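Local atomic coordinates of XC6422 protein (Xanthomonas campestris, PDB entry 2FUK), a protein that is a small alpha/beta-hydrolase-fold protein without a lid, probably a serine hydrolase. Residues A[140-145]-A[160-165]. Residues are numbered along the deposited sequence; the frame is centred on the assembly and turned at random.
Sequences IAPPAG and VIQGDA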
loop_
_atom_site.group_PDB
_atom_site.type_symbol
_atom_site.label_atom_id
_atom_site.label_comp_id
_atom_site.label_asym_id
_atom_site.label_seq_id
_atom_site.Cartn_x
_atom_site.Cartn_y
_atom_site.Cartn_z
ATOM N N ILE A 140 2.462 13.828 12.796
ATOM C CA ILE A 140 2.135 12.532 13.361
ATOM C C ILE A 140 2.695 12.514 14.780
ATOM O O ILE A 140 3.902 12.598 14.979
ATOM C CB ILE A 140 2.767 11.397 12.531
ATOM C CG1 ILE A 140 2.308 11.511 11.069
ATOM C CG2 ILE A 140 2.375 10.049 13.121
ATOM C CD1 ILE A 140 3.000 10.536 10.120
ATOM N N ALA A 141 1.803 12.411 15.758
ATOM C CA ALA A 141 2.177 12.400 17.163
ATOM C C ALA A 141 2.983 13.636 17.568
ATOM O O ALA A 141 4.094 13.518 18.098
ATOM C CB ALA A 141 2.956 11.132 17.492
ATOM N N PRO A 142 2.433 14.842 17.327
ATOM C CA PRO A 142 3.171 16.052 17.707
ATOM C C PRO A 142 3.407 15.951 19.203
ATOM O O PRO A 142 2.465 15.786 19.968
ATOM C CB PRO A 142 2.209 17.180 17.336
ATOM C CG PRO A 142 0.851 16.533 17.475
ATOM C CD PRO A 142 1.080 15.176 16.851
ATOM N N PRO A 143 4.668 16.047 19.635
ATOM C CA PRO A 143 5.008 15.945 21.054
ATOM C C PRO A 143 4.599 17.096 21.960
ATOM O O PRO A 143 5.451 17.726 22.580
ATOM C CB PRO A 143 6.520 15.741 21.017
ATOM C CG PRO A 143 6.919 16.595 19.863
ATOM C CD PRO A 143 5.879 16.245 18.814
ATOM N N ALA A 144 3.298 17.370 22.042
ATOM C CA ALA A 144 2.819 18.433 22.918
ATOM C C ALA A 144 3.131 18.020 24.351
ATOM O O ALA A 144 3.109 16.830 24.692
ATOM C CB ALA A 144 1.326 18.629 22.746
ATOM N N GLY A 145 3.426 19.006 25.186
ATOM C CA GLY A 145 3.754 18.711 26.566
ATOM C C GLY A 145 5.250 18.596 26.810
ATOM O O GLY A 145 5.686 18.678 27.959
ATOM N N VAL A 160 -3.307 16.405 11.637
ATOM C CA VAL A 160 -2.681 15.830 12.822
ATOM C C VAL A 160 -3.238 14.425 13.046
ATOM O O VAL A 160 -4.454 14.218 13.018
ATOM C CB VAL A 160 -2.961 16.674 14.090
ATOM C CG1 VAL A 160 -2.449 15.935 15.328
ATOM C CG2 VAL A 160 -2.282 18.027 13.978
ATOM N N ILE A 161 -2.344 13.463 13.245
ATOM C CA ILE A 161 -2.731 12.083 13.503
ATOM C C ILE A 161 -2.122 11.685 14.841
ATOM O O ILE A 161 -0.914 11.814 15.049
ATOM C CB ILE A 161 -2.225 11.145 12.393
ATOM C CG1 ILE A 161 -2.876 11.552 11.069
ATOM C CG2 ILE A 161 -2.543 9.694 12.742
ATOM C CD1 ILE A 161 -2.318 10.851 9.865
ATOM N N GLN A 162 -2.964 11.207 15.750
ATOM C CA GLN A 162 -2.496 10.835 17.074
ATOM C C GLN A 162 -2.991 9.485 17.569
ATOM O O GLN A 162 -4.184 9.199 17.516
ATOM C CB GLN A 162 -2.921 11.916 18.074
ATOM C CG GLN A 162 -2.585 11.595 19.527
ATOM C CD GLN A 162 -1.093 11.575 19.770
ATOM O OE1 GLN A 162 -0.562 10.672 20.424
ATOM N NE2 GLN A 162 -0.407 12.577 19.254
ATOM N N GLY A 163 -2.072 8.658 18.060
ATOM C CA GLY A 163 -2.476 7.373 18.604
ATOM C C GLY A 163 -3.051 7.641 19.982
ATOM O O GLY A 163 -2.428 8.326 20.788
ATOM N N ASP A 164 -4.238 7.116 20.263
ATOM C CA ASP A 164 -4.859 7.357 21.558
ATOM C C ASP A 164 -4.362 6.509 22.719
ATOM O O ASP A 164 -4.868 6.631 23.836
ATOM C CB ASP A 164 -6.375 7.243 21.434
ATOM C CG ASP A 164 -7.052 8.594 21.466
ATOM O OD1 ASP A 164 -8.066 8.764 20.766
ATOM O OD2 ASP A 164 -6.576 9.487 22.205
ATOM N N ALA A 165 -3.372 5.662 22.462
ATOM C CA ALA A 165 -2.772 4.828 23.501
ATOM C C ALA A 165 -1.262 5.077 23.490
ATOM O O ALA A 165 -0.468 4.203 23.839
ATOM C CB ALA A 165 -3.076 3.356 23.246
#
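I140 and I161 pair as parallel neighbours at the C-terminal ends of strands 136-140 and 158-163, inside the sheet, their CA atoms 4.9 Å apart. The one hydrogen bond between the segments fixes the pairing: A141 N reaches I161 O over 2.9 Å, almost straight at 168°, continuing the parallel pairing that I161 makes with S139, while I140 CA lends the same oxygen a weaker CH...O contact. Both isoleucines, branched at CB and so well suited to strands, face the same side of the sheet, where helix 201-212 packs on I161.

The tight part lies on the other face. There P142 CD sits 3.9 Å from V160 CG1, the branch that stands anti to the backbone N (chi1 172°), and V174 of helix 171-178 touches the proline as well. A141 turns the chain with positive phi and psi, a conformation its small side chain tolerates, and P142, without an N-H, suits a place where strand pairing stops. Q162, bent at chi2 (67°), brings the end of its amide up against A141 CA and P142 CD, although that amide is probably turned over.

Past these residues the contact opens. P143, centre of an inverse gamma turn, leads towards exposed G145, D164 forms a salt bridge to R189 and a hydrogen bond to Y175, and the two segments do not meet again. Strand order 1-2-4-3-5-6-7-8 marks the alpha/beta-hydrolase fold, whose catalytic acid commonly follows strand seven, consistent with D166 in a probable triad with S119 and H195, which Q162 touches.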